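PDB 5UX5: BIFUNCTIONAL PROTEIN Proline utilization A (PutA) from Corynebacterium freiburgense, which catalyses both steps of proline oxidation to glutamate, using FAD in its proline dehydrogenase reaction and NAD in its aldehyde dehydrogenase reaction. Local coordinates for residues 696-701 / 875-880; 705-710 / 741-746; 710-715 / 850-855; 813-818 / 822-827; 831-836 / 856-861. All blocks are in the same frame, centred on the assembly; numbering follows the deposited sequence.

All five contacts lie in the aldehyde dehydrogenase part of the chain. Contacts 1, 2 and 4 are buried, whereas contacts 3 and 5 are only partly buried, contact 5 with an exposed glutamate at its margin. Contacts 2 and 3 share V710 and helix 706-718. Strands 696-700 and 845-852, neighbours in the sheet, tie contact 1 to contact 3. Contact 5 joins helices 833-841 and 856-865, which precede and follow strand 845-852. Contacts 1 and 4 rest on apolar packing at the sheet. Contact 2 adds an aspartate-glutamine bond to its valine packing, contact 3 depends on one histidine-carboxylate bond, and contact 5 mixes leucines with the chains of glutamates.

Contact 1: 696-701 / 875-880. With SO4 (sulfate ion), chain G.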
# COMPACT_ATOMS: atom_id res chain seq x y z
N ASN A 696 -17.73 2.82 2.33
CA ASN A 696 -16.72 2.46 3.30
C ASN A 696 -16.24 3.69 4.05
O ASN A 696 -16.10 4.77 3.47
CB ASN A 696 -15.56 1.78 2.59
CG ASN A 696 -16.03 0.71 1.66
OD1 ASN A 696 -16.64 -0.26 2.10
ND2 ASN A 696 -15.80 0.89 0.36
N ALA A 697 -15.97 3.52 5.34
CA ALA A 697 -15.59 4.61 6.22
C ALA A 697 -14.29 4.28 6.91
O ALA A 697 -13.93 3.10 7.06
CB ALA A 697 -16.67 4.88 7.26
N ILE A 698 -13.56 5.33 7.31
CA ILE A 698 -12.43 5.21 8.22
C ILE A 698 -12.74 6.05 9.44
O ILE A 698 -12.98 7.26 9.33
CB ILE A 698 -11.10 5.65 7.57
CG1 ILE A 698 -10.68 4.69 6.48
CG2 ILE A 698 -9.98 5.87 8.61
CD1 ILE A 698 -9.39 5.16 5.82
N ILE A 699 -12.73 5.41 10.61
CA ILE A 699 -12.91 6.12 11.88
C ILE A 699 -11.56 6.63 12.40
O ILE A 699 -10.57 5.89 12.42
CB ILE A 699 -13.59 5.21 12.92
CG1 ILE A 699 -14.96 4.75 12.41
CG2 ILE A 699 -13.68 5.91 14.24
CD1 ILE A 699 -15.68 3.86 13.39
N VAL A 700 -11.54 7.89 12.81
CA VAL A 700 -10.37 8.56 13.35
C VAL A 700 -10.76 9.10 14.72
O VAL A 700 -11.59 10.00 14.83
CB VAL A 700 -9.89 9.70 12.44
CG1 VAL A 700 -8.61 10.39 13.00
CG2 VAL A 700 -9.71 9.17 11.02
N THR A 701 -10.13 8.58 15.75
CA THR A 701 -10.36 8.97 17.13
C THR A 701 -9.23 9.86 17.61
O THR A 701 -8.13 9.81 17.06
CB THR A 701 -10.46 7.73 18.03
OG1 THR A 701 -9.14 7.25 18.34
CG2 THR A 701 -11.26 6.64 17.34
N ARG A 875 -4.04 1.88 8.79
CA ARG A 875 -3.51 1.91 7.44
C ARG A 875 -4.66 2.18 6.49
O ARG A 875 -5.81 2.27 6.91
CB ARG A 875 -2.79 0.61 7.11
CG ARG A 875 -3.61 -0.60 7.50
CD ARG A 875 -3.28 -1.74 6.58
NE ARG A 875 -3.81 -1.49 5.25
CZ ARG A 875 -3.49 -2.19 4.17
NH1 ARG A 875 -2.61 -3.19 4.27
NH2 ARG A 875 -4.03 -1.90 3.00
N GLY A 876 -4.35 2.30 5.19
CA GLY A 876 -5.38 2.49 4.19
C GLY A 876 -6.28 1.27 4.06
O GLY A 876 -5.94 0.15 4.46
N ILE A 877 -7.49 1.51 3.54
CA ILE A 877 -8.49 0.46 3.37
C ILE A 877 -8.60 -0.02 1.93
O ILE A 877 -9.50 -0.82 1.61
CB ILE A 877 -9.87 0.88 3.91
CG1 ILE A 877 -10.49 1.95 3.04
CG2 ILE A 877 -9.79 1.37 5.34
CD1 ILE A 877 -11.83 2.35 3.57
N THR A 878 -7.68 0.39 1.05
CA THR A 878 -7.63 -0.09 -0.32
C THR A 878 -6.32 -0.82 -0.54
O THR A 878 -5.47 -0.87 0.34
CB THR A 878 -7.78 1.05 -1.32
OG1 THR A 878 -6.66 1.92 -1.16
CG2 THR A 878 -9.04 1.78 -1.05
N GLY A 879 -6.18 -1.45 -1.71
CA GLY A 879 -4.94 -2.14 -2.04
C GLY A 879 -4.81 -3.55 -1.55
O GLY A 879 -3.69 -3.98 -1.23
N ALA A 880 -5.91 -4.30 -1.48
CA ALA A 880 -5.89 -5.63 -0.92
C ALA A 880 -5.00 -6.52 -1.74
O ALA A 880 -5.07 -6.51 -2.97
CB ALA A 880 -7.29 -6.23 -0.87
S SO4 G . -8.99 -3.23 -3.59
O1 SO4 G . -7.92 -2.35 -4.06
O2 SO4 G . -8.74 -3.40 -2.15
O3 SO4 G . -9.01 -4.51 -4.32
O4 SO4 G . -10.27 -2.59 -3.82
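I877 packs against I698 and the CB of N696, bringing the loop after strand 870-873 up to strand 696-700 in the alpha/beta catalytic domain of the aldehyde dehydrogenase fold. The two isoleucines slide past each other in opposite directions, and I877 CG2 lies 3.6 Å from I698 CG1. The I877 CG1 branch sits between backbone N and carbonyl carbon (chi1 70°) and is extended beyond that, which carries CD1 to 3.9 Å from N696 CB. Apolar contact accounts for this junction. The amide of N696 turns to other parts of the fold: ND2 donates to the carbonyl oxygens of C725 and A727, while OD1 accepts from T848 N, so both ends of this buried group are satisfied.

On the loop side, R875 folds back over its own backbone and grips G876 O with two nitrogens. NE approaches in the carbonyl plane at 2.8 Å from G876 O, whereas NH2 comes from above that plane. The other end nitrogen, NH1, forms a salt bridge with E965. Beyond I877 the loop turns to hold a sulfate, probably from the crystallisation liquor. This is consistent with the aldehyde-anchor loop of related enzymes, whose backbone amides receive the substrate carboxylate. S726 OG also binds the sulfate, G879 N reaches O1, and A880 N points at O2 across 3.0 Å with an N-H...O angle of 166°.

Contact 2: 705-710 / 741-746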
# COMPACT_ATOMS: atom_id res chain seq x y z
N ASP A 705 -2.67 8.99 15.25
CA ASP A 705 -1.66 9.84 14.65
C ASP A 705 -2.37 10.60 13.55
O ASP A 705 -2.72 10.02 12.51
CB ASP A 705 -0.49 9.02 14.10
CG ASP A 705 0.62 9.89 13.55
OD1 ASP A 705 0.32 10.89 12.86
OD2 ASP A 705 1.80 9.56 13.77
N PRO A 706 -2.59 11.90 13.72
CA PRO A 706 -3.37 12.64 12.72
C PRO A 706 -2.75 12.61 11.35
O PRO A 706 -3.47 12.54 10.35
CB PRO A 706 -3.43 14.05 13.31
CG PRO A 706 -2.31 14.12 14.23
CD PRO A 706 -2.17 12.76 14.83
N ASP A 707 -1.42 12.65 11.27
CA ASP A 707 -0.77 12.72 9.96
C ASP A 707 -0.85 11.39 9.23
O ASP A 707 -1.26 11.34 8.06
CB ASP A 707 0.66 13.19 10.15
CG ASP A 707 0.71 14.55 10.76
OD1 ASP A 707 0.13 15.50 10.16
OD2 ASP A 707 1.25 14.67 11.88
N LEU A 708 -0.52 10.30 9.90
CA LEU A 708 -0.72 9.00 9.29
C LEU A 708 -2.19 8.80 8.92
O LEU A 708 -2.49 8.27 7.84
CB LEU A 708 -0.21 7.90 10.22
CG LEU A 708 1.29 8.06 10.47
CD1 LEU A 708 1.89 6.95 11.31
CD2 LEU A 708 1.98 8.12 9.13
N ALA A 709 -3.12 9.28 9.76
CA ALA A 709 -4.53 9.13 9.41
C ALA A 709 -4.87 9.91 8.15
O ALA A 709 -5.48 9.36 7.22
CB ALA A 709 -5.41 9.58 10.56
N VAL A 710 -4.40 11.17 8.05
CA VAL A 710 -4.68 11.98 6.86
C VAL A 710 -4.14 11.30 5.60
O VAL A 710 -4.82 11.22 4.57
CB VAL A 710 -4.10 13.39 7.00
CG1 VAL A 710 -3.95 14.03 5.63
CG2 VAL A 710 -4.98 14.25 7.88
N THR A 741 -8.09 17.80 10.23
CA THR A 741 -8.89 18.36 9.15
C THR A 741 -8.09 19.36 8.32
O THR A 741 -8.13 19.31 7.08
CB THR A 741 -10.15 19.02 9.69
OG1 THR A 741 -10.70 18.21 10.75
CG2 THR A 741 -11.17 19.15 8.56
N ASP A 742 -7.34 20.25 8.97
CA ASP A 742 -6.49 21.17 8.23
C ASP A 742 -5.57 20.40 7.29
O ASP A 742 -5.47 20.72 6.09
CB ASP A 742 -5.64 22.02 9.17
CG ASP A 742 -6.40 23.17 9.80
OD1 ASP A 742 -7.41 23.68 9.23
OD2 ASP A 742 -5.92 23.58 10.88
N GLN A 743 -4.88 19.37 7.81
CA GLN A 743 -3.93 18.61 7.00
C GLN A 743 -4.61 17.86 5.86
O GLN A 743 -4.07 17.80 4.75
CB GLN A 743 -3.15 17.62 7.87
CG GLN A 743 -2.18 18.29 8.84
CD GLN A 743 -0.82 18.51 8.23
OE1 GLN A 743 -0.65 19.38 7.37
NE2 GLN A 743 0.17 17.73 8.67
N LEU A 744 -5.78 17.25 6.13
CA LEU A 744 -6.53 16.58 5.07
C LEU A 744 -6.88 17.56 3.97
O LEU A 744 -6.74 17.24 2.78
CB LEU A 744 -7.80 15.95 5.64
CG LEU A 744 -8.80 15.44 4.59
CD1 LEU A 744 -8.17 14.32 3.79
CD2 LEU A 744 -10.12 15.00 5.22
N ILE A 745 -7.32 18.76 4.34
CA ILE A 745 -7.64 19.77 3.34
C ILE A 745 -6.40 20.11 2.51
O ILE A 745 -6.44 20.11 1.28
CB ILE A 745 -8.24 21.02 4.02
CG1 ILE A 745 -9.64 20.69 4.53
CG2 ILE A 745 -8.27 22.21 3.08
CD1 ILE A 745 -10.26 21.77 5.31
N ASP A 746 -5.27 20.36 3.18
CA ASP A 746 -4.03 20.69 2.48
C ASP A 746 -3.62 19.57 1.52
O ASP A 746 -3.26 19.81 0.36
CB ASP A 746 -2.93 21.00 3.49
CG ASP A 746 -1.68 21.58 2.84
OD1 ASP A 746 -1.76 22.05 1.69
OD2 ASP A 746 -0.60 21.59 3.49
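Helix-to-helix packing within the alpha/beta catalytic domain of the aldehyde dehydrogenase fold brings D707 and V710 of helix 706-718 against Q743 and L744 of helix 740-750. The short helical segments run in roughly the same direction, 36° apart, with their axes 9.3 Å from each other. V710 forms the apolar half of the contact. Its CG2 methyl touches Q743 CB at 3.8 Å and lies 3.6 Å from L744 N, while CG1 rests against L744 CA, so both branches of the valine bear on the backbone of the opposing helix.

Nearer the beginning of helix 706-718, a single hydrogen bond completes the interface. Q743 NE2 donates to D707 OD1 over 2.7 Å, meeting the oxygen almost in line with its C-O bond. The carboxylate stands nearly perpendicular to the amide, the two planes being 89° apart. Q743 bends sharply at chi2 (-89°), which turns its amide toward the aspartate. The second carboxylate oxygen, D707 OD2, forms a salt bridge with R739. Q743 NE2 also donates to A160 O, and both carboxylate oxygens of D746 accept from the backbone of G165 and E166; these partners belong to the proline dehydrogenase part of the chain, so helix 740-750 also faces the other catalytic unit.

D705 is the N-cap of helix 706-718: its OD1 accepts from L708 N at 3.1 Å and weakly from D707 N. Such side-by-side packing of helices running in roughly the same direction belongs to the helical layer that flanks the sheet in the alpha/beta catalytic domain of aldehyde dehydrogenases.

Contact 3: 710-715 / 850-855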
# COMPACT_ATOMS: atom_id res chain seq x y z
N VAL A 710 -4.40 11.17 8.05
CA VAL A 710 -4.68 11.98 6.86
C VAL A 710 -4.14 11.30 5.60
O VAL A 710 -4.82 11.22 4.57
CB VAL A 710 -4.10 13.39 7.00
CG1 VAL A 710 -3.95 14.03 5.63
CG2 VAL A 710 -4.98 14.25 7.88
N ALA A 711 -2.89 10.84 5.65
CA ALA A 711 -2.32 10.15 4.48
C ALA A 711 -3.14 8.92 4.08
O ALA A 711 -3.33 8.65 2.89
CB ALA A 711 -0.88 9.76 4.76
N ASP A 712 -3.62 8.15 5.05
CA ASP A 712 -4.40 6.98 4.67
C ASP A 712 -5.81 7.35 4.27
O ASP A 712 -6.37 6.73 3.37
CB ASP A 712 -4.42 5.93 5.78
CG ASP A 712 -3.09 5.23 5.94
OD1 ASP A 712 -2.39 5.00 4.93
OD2 ASP A 712 -2.73 4.93 7.09
N VAL A 713 -6.39 8.37 4.90
CA VAL A 713 -7.73 8.78 4.48
C VAL A 713 -7.71 9.33 3.06
O VAL A 713 -8.51 8.91 2.22
CB VAL A 713 -8.33 9.79 5.45
CG1 VAL A 713 -9.52 10.35 4.77
CG2 VAL A 713 -8.68 9.15 6.78
N TYR A 714 -6.77 10.23 2.75
CA TYR A 714 -6.86 10.87 1.45
C TYR A 714 -6.46 9.91 0.33
O TYR A 714 -7.10 9.89 -0.72
CB TYR A 714 -6.06 12.20 1.40
CG TYR A 714 -4.60 12.16 0.97
CD1 TYR A 714 -4.24 12.03 -0.36
CD2 TYR A 714 -3.57 12.29 1.91
CE1 TYR A 714 -2.92 11.97 -0.74
CE2 TYR A 714 -2.25 12.25 1.53
CZ TYR A 714 -1.92 12.09 0.20
OH TYR A 714 -0.59 12.05 -0.20
N LYS A 715 -5.47 9.06 0.57
CA LYS A 715 -5.11 8.07 -0.44
C LYS A 715 -6.22 7.05 -0.65
O LYS A 715 -6.40 6.58 -1.77
CB LYS A 715 -3.84 7.34 -0.05
CG LYS A 715 -2.62 8.23 -0.05
CD LYS A 715 -1.30 7.50 0.28
CE LYS A 715 -0.20 8.53 0.55
NZ LYS A 715 0.46 8.24 1.85
N GLY A 850 -12.01 0.90 8.17
CA GLY A 850 -10.78 1.04 8.92
C GLY A 850 -10.98 1.93 10.12
O GLY A 850 -11.93 2.73 10.20
N ILE A 851 -10.05 1.80 11.06
CA ILE A 851 -9.98 2.70 12.20
C ILE A 851 -8.54 3.18 12.33
O ILE A 851 -7.58 2.47 12.02
CB ILE A 851 -10.45 2.04 13.52
CG1 ILE A 851 -10.49 3.06 14.65
CG2 ILE A 851 -9.50 0.94 13.94
CD1 ILE A 851 -11.06 2.50 15.95
N HIS A 852 -8.40 4.42 12.76
CA HIS A 852 -7.10 4.95 13.09
C HIS A 852 -7.11 5.29 14.57
O HIS A 852 -7.82 6.21 14.99
CB HIS A 852 -6.77 6.16 12.23
CG HIS A 852 -5.70 5.89 11.23
ND1 HIS A 852 -4.36 6.08 11.52
CD2 HIS A 852 -5.75 5.40 9.97
CE1 HIS A 852 -3.63 5.75 10.46
NE2 HIS A 852 -4.45 5.33 9.51
N SER A 853 -6.34 4.54 15.35
CA SER A 853 -6.23 4.80 16.78
C SER A 853 -5.03 4.05 17.32
O SER A 853 -4.81 2.89 16.98
CB SER A 853 -7.49 4.37 17.52
OG SER A 853 -7.26 4.45 18.91
N LEU A 854 -4.23 4.73 18.14
CA LEU A 854 -3.11 4.09 18.83
C LEU A 854 -3.50 3.56 20.20
O LEU A 854 -2.64 3.07 20.94
CB LEU A 854 -1.94 5.08 18.96
CG LEU A 854 -1.38 5.44 17.57
CD1 LEU A 854 -0.06 6.22 17.62
CD2 LEU A 854 -1.20 4.16 16.74
N ASP A 855 -4.78 3.66 20.54
CA ASP A 855 -5.31 3.16 21.80
C ASP A 855 -5.76 1.72 21.59
O ASP A 855 -6.60 1.47 20.72
CB ASP A 855 -6.46 4.04 22.26
CG ASP A 855 -7.02 3.62 23.60
OD1 ASP A 855 -7.83 2.68 23.64
OD2 ASP A 855 -6.65 4.26 24.62
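A histidine-carboxylate hydrogen bond between H852 and D712 joins the end of strand 845-852 to helix 706-718, one of the helices laid against the sheet in the alpha/beta catalytic domain. H852 NE2 donates to D712 OD2 at 3.0 Å with an N-H...O angle of 149°. The oxygen lies at the edge of the imidazole, close to the ring plane, and it offers its anti lone pair, the one turned away from the other carboxylate oxygen. Ring and carboxylate are twisted by 40°, and the two side chains cross at about a right angle. D712 has CG anti to its carbonyl carbon (chi1 -72°), which leaves the carboxylate leaning out from the helix toward the strand.

This bond makes up nearly the whole of the contact between the two segments. The imidazole is also lodged against L708 and A709, one turn earlier on the same helix, and against N874. On its backbone side H852 is bound to I699 of the neighbouring parallel strand, which anchors the position from which its ring reaches the helix. The bond would hold the imidazole in one orientation and may favour a negatively charged D712.

Past H852 the chain leaves the sheet and heads for helix 856-865, with D855 as its N-cap, accepting from E858 N. An ST turn makes the transition: D855 N donates to S853 OG at 3.1 Å.

Contact 4: 813-818 / 822-827; sequences SWFHTH and GPVLGI
The ring of F815 is pressed against a bare piece of strand: its CE2 lies 3.5 Å from G826 N and 3.7 Å from G826 CA, where glycine has no side chain to stand in between. The neighbouring ring atom CZ touches V824 CG1, also at 3.7 Å, so the phenyl group spans V824 and G826, two residues whose positions both face this side of the strand. V824 O lies at the edge of the ring, in its plane. A chi1 of -169° places CG of F815 opposite the backbone N and sends the ring away from its own loop, across to the strand.

Strand 824-830 belongs to the sheet of the aldehyde dehydrogenase catalytic domain. G826 is bonded through its backbone to S729 and V731, and L825 to G804 and R806, while the L825 side chain points away from F815 to pack on helix 706-718. The phenyl ring therefore covers the other face of the strand, where L730 and R806 also touch it and K695 makes a cation-pi interaction with it. The F815 side chain is about 12 Å from the bound NAD.

The loop carrying F815 is held in shape by a type I beta turn from W814 to T817. W814 O accepts from T817 N and, at 2.8 Å, from H818 ND1, which comes in on a lone pair in the carbonyl plane although the oxygen is tilted from the imidazole plane. W814 NE1 lies over the centre of the H818 ring, and the indole makes a cation-pi interaction with R776. Ahead of the strand, P823 forms the centre of an inverse gamma turn, with a weak bond from V824 N to G822 O.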
# COMPACT_ATOMS: atom_id res chain seq x y z
N SER A 813 -28.49 10.52 6.01
CA SER A 813 -28.50 11.43 4.89
C SER A 813 -28.18 10.69 3.60
O SER A 813 -27.69 9.55 3.60
CB SER A 813 -27.48 12.56 5.10
OG SER A 813 -26.24 12.30 4.44
N TRP A 814 -28.41 11.37 2.47
CA TRP A 814 -28.22 10.73 1.18
C TRP A 814 -26.76 10.28 0.98
O TRP A 814 -26.51 9.15 0.55
CB TRP A 814 -28.67 11.65 0.04
CG TRP A 814 -28.47 11.00 -1.30
CD1 TRP A 814 -29.29 10.08 -1.91
CD2 TRP A 814 -27.36 11.20 -2.20
NE1 TRP A 814 -28.77 9.71 -3.13
CE2 TRP A 814 -27.59 10.38 -3.33
CE3 TRP A 814 -26.22 12.00 -2.17
CZ2 TRP A 814 -26.70 10.34 -4.41
CZ3 TRP A 814 -25.34 11.96 -3.24
CH2 TRP A 814 -25.58 11.13 -4.34
N PHE A 815 -25.79 11.16 1.29
CA PHE A 815 -24.39 10.80 1.02
C PHE A 815 -23.86 9.71 1.96
O PHE A 815 -22.88 9.02 1.62
CB PHE A 815 -23.49 12.05 1.05
CG PHE A 815 -22.12 11.79 0.54
CD1 PHE A 815 -21.91 11.64 -0.83
CD2 PHE A 815 -21.06 11.62 1.40
CE1 PHE A 815 -20.66 11.32 -1.32
CE2 PHE A 815 -19.80 11.31 0.92
CZ PHE A 815 -19.61 11.16 -0.44
N HIS A 816 -24.51 9.51 3.10
CA HIS A 816 -24.13 8.44 4.01
C HIS A 816 -24.46 7.06 3.44
O HIS A 816 -23.76 6.09 3.74
CB HIS A 816 -24.83 8.66 5.35
CG HIS A 816 -24.54 7.61 6.37
ND1 HIS A 816 -25.45 7.25 7.34
CD2 HIS A 816 -23.45 6.83 6.57
CE1 HIS A 816 -24.94 6.29 8.09
NE2 HIS A 816 -23.73 6.02 7.64
N THR A 817 -25.50 6.95 2.60
CA THR A 817 -26.04 5.65 2.20
C THR A 817 -26.01 5.41 0.69
O THR A 817 -26.68 4.49 0.21
CB THR A 817 -27.48 5.48 2.73
OG1 THR A 817 -28.37 6.38 2.06
CG2 THR A 817 -27.55 5.80 4.20
N HIS A 818 -25.25 6.20 -0.08
CA HIS A 818 -25.18 6.07 -1.53
C HIS A 818 -23.73 6.15 -1.99
O HIS A 818 -23.09 7.18 -1.81
CB HIS A 818 -26.00 7.17 -2.22
CG HIS A 818 -27.47 7.01 -2.04
ND1 HIS A 818 -28.11 7.29 -0.85
CD2 HIS A 818 -28.43 6.55 -2.88
CE1 HIS A 818 -29.40 7.04 -0.97
NE2 HIS A 818 -29.62 6.58 -2.19
N GLY A 822 -16.72 8.06 -7.04
CA GLY A 822 -16.01 9.20 -7.57
C GLY A 822 -15.19 9.92 -6.52
O GLY A 822 -15.03 9.45 -5.40
N PRO A 823 -14.64 11.03 -6.86
CA PRO A 823 -13.67 11.72 -6.00
C PRO A 823 -14.31 12.63 -4.95
O PRO A 823 -14.06 13.84 -4.91
CB PRO A 823 -12.84 12.51 -7.01
CG PRO A 823 -13.59 12.41 -8.35
CD PRO A 823 -14.90 11.77 -8.10
N VAL A 824 -15.14 12.05 -4.09
CA VAL A 824 -15.89 12.78 -3.08
C VAL A 824 -15.77 12.05 -1.75
O VAL A 824 -16.12 10.87 -1.65
CB VAL A 824 -17.38 12.93 -3.44
CG1 VAL A 824 -18.10 13.84 -2.44
CG2 VAL A 824 -17.55 13.42 -4.88
N LEU A 825 -15.32 12.77 -0.73
CA LEU A 825 -15.18 12.27 0.62
C LEU A 825 -16.09 13.06 1.52
O LEU A 825 -16.16 14.28 1.39
CB LEU A 825 -13.75 12.42 1.10
CG LEU A 825 -13.49 12.23 2.58
CD1 LEU A 825 -13.64 10.77 2.94
CD2 LEU A 825 -12.09 12.73 2.89
N GLY A 826 -16.78 12.39 2.43
CA GLY A 826 -17.65 13.06 3.40
C GLY A 826 -17.13 12.87 4.81
O GLY A 826 -16.69 11.78 5.17
N ILE A 827 -17.21 13.93 5.61
CA ILE A 827 -16.80 13.89 7.01
C ILE A 827 -18.04 13.86 7.88
O ILE A 827 -18.94 14.69 7.71
CB ILE A 827 -15.93 15.10 7.40
CG1 ILE A 827 -14.79 15.28 6.41
CG2 ILE A 827 -15.43 14.94 8.85
CD1 ILE A 827 -13.93 16.48 6.70

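Contact 5: 831-836 / 856-861; sequences ESLEQA and EDEVEL
L833, the first residue of helix 833-841, inserts its CD2 methyl between E858 and L861 of helix 856-865. These two helices precede and follow strand 845-852 in the alpha/beta catalytic domain of the aldehyde dehydrogenase fold. With chi1 near 180° in both leucines (175° for L833, 180° for L861), CG swings away from the backbone N and each chain reaches out from its helix, their CD2 atoms approaching to 4.0 Å. L833 CD2 also rests 3.7 Å from E858 CB, the aliphatic base of the glutamate.

Beyond CG the E858 chain is extended, carrying its carboxylate past the leucine. There OE1 accepts from T701 OG1 and also pairs with S853 OG, although the modelled separation of that second pair is doubtful. E834 takes another shape, bent at chi2 (73°), and the turn brings its carboxylate across the end of L861 at the exposed margin, with CD 3.9 Å from L861 CD2, the two side chains crossing at about a right angle.

S832 is the N-cap before L833, its OG accepting from Q835 N at 3.0 Å. The extended Q835 chain then turns its amide back to the loop, where OE1 accepts from E831 N at 2.8 Å.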
# COMPACT_ATOMS: atom_id res chain seq x y z
N GLU A 831 -19.99 11.64 18.38
CA GLU A 831 -19.75 11.95 19.78
C GLU A 831 -18.91 10.90 20.50
O GLU A 831 -18.38 11.20 21.57
CB GLU A 831 -21.07 12.11 20.51
N SER A 832 -18.83 9.68 19.97
CA SER A 832 -18.11 8.61 20.65
C SER A 832 -17.75 7.53 19.65
O SER A 832 -18.35 7.42 18.59
CB SER A 832 -18.93 7.99 21.78
OG SER A 832 -19.87 7.08 21.23
N LEU A 833 -16.75 6.72 20.02
CA LEU A 833 -16.42 5.57 19.19
C LEU A 833 -17.64 4.66 19.01
O LEU A 833 -17.90 4.18 17.90
CB LEU A 833 -15.23 4.80 19.80
CG LEU A 833 -14.83 3.48 19.11
CD1 LEU A 833 -14.45 3.67 17.66
CD2 LEU A 833 -13.73 2.75 19.86
N GLU A 834 -18.41 4.43 20.07
CA GLU A 834 -19.56 3.53 19.96
C GLU A 834 -20.56 4.05 18.93
O GLU A 834 -21.07 3.28 18.11
CB GLU A 834 -20.21 3.35 21.32
CG GLU A 834 -19.43 2.40 22.22
CD GLU A 834 -18.13 3.02 22.77
OE1 GLU A 834 -17.40 2.29 23.50
OE2 GLU A 834 -17.82 4.21 22.48
N GLN A 835 -20.79 5.37 18.91
CA GLN A 835 -21.68 5.93 17.90
C GLN A 835 -21.08 5.84 16.50
O GLN A 835 -21.77 5.45 15.54
CB GLN A 835 -22.00 7.37 18.23
CG GLN A 835 -22.66 8.07 17.09
CD GLN A 835 -23.15 9.43 17.48
OE1 GLN A 835 -22.35 10.34 17.73
NE2 GLN A 835 -24.46 9.57 17.55
N ALA A 836 -19.79 6.19 16.36
CA ALA A 836 -19.13 6.12 15.06
C ALA A 836 -19.20 4.71 14.49
O ALA A 836 -19.41 4.54 13.28
CB ALA A 836 -17.67 6.55 15.17
N GLU A 856 -5.22 0.79 22.38
CA GLU A 856 -5.45 -0.63 22.14
C GLU A 856 -6.90 -1.03 22.45
O GLU A 856 -7.48 -1.84 21.72
CB GLU A 856 -4.46 -1.47 22.95
N ASP A 857 -7.51 -0.45 23.49
CA ASP A 857 -8.89 -0.83 23.83
C ASP A 857 -9.87 -0.42 22.75
O ASP A 857 -10.85 -1.14 22.49
CB ASP A 857 -9.29 -0.25 25.18
CG ASP A 857 -8.47 -0.80 26.30
OD1 ASP A 857 -8.31 -2.05 26.33
OD2 ASP A 857 -7.97 -0.02 27.14
N GLU A 858 -9.66 0.76 22.16
CA GLU A 858 -10.50 1.20 21.05
C GLU A 858 -10.38 0.24 19.89
O GLU A 858 -11.37 -0.13 19.26
CB GLU A 858 -10.09 2.61 20.62
CG GLU A 858 -10.18 3.66 21.69
CD GLU A 858 -9.98 5.05 21.14
OE1 GLU A 858 -9.02 5.24 20.35
OE2 GLU A 858 -10.79 5.95 21.46
N VAL A 859 -9.15 -0.17 19.59
CA VAL A 859 -8.93 -1.07 18.48
C VAL A 859 -9.58 -2.41 18.75
O VAL A 859 -10.16 -3.03 17.85
CB VAL A 859 -7.41 -1.19 18.24
CG1 VAL A 859 -7.10 -2.32 17.28
CG2 VAL A 859 -6.88 0.13 17.75
N GLU A 860 -9.54 -2.88 20.00
CA GLU A 860 -10.10 -4.19 20.27
C GLU A 860 -11.62 -4.15 20.16
O GLU A 860 -12.22 -5.00 19.48
CB GLU A 860 -9.63 -4.69 21.64
CG GLU A 860 -9.14 -6.18 21.66
CD GLU A 860 -8.01 -6.51 20.64
OE1 GLU A 860 -7.12 -5.66 20.35
OE2 GLU A 860 -8.01 -7.66 20.14
N LEU A 861 -12.23 -3.11 20.71
CA LEU A 861 -13.66 -2.92 20.52
C LEU A 861 -14.01 -2.85 19.04
O LEU A 861 -14.91 -3.55 18.55
CB LEU A 861 -14.11 -1.67 21.26
CG LEU A 861 -15.57 -1.29 21.18
CD1 LEU A 861 -16.43 -2.40 21.73
CD2 LEU A 861 -15.79 0.02 21.90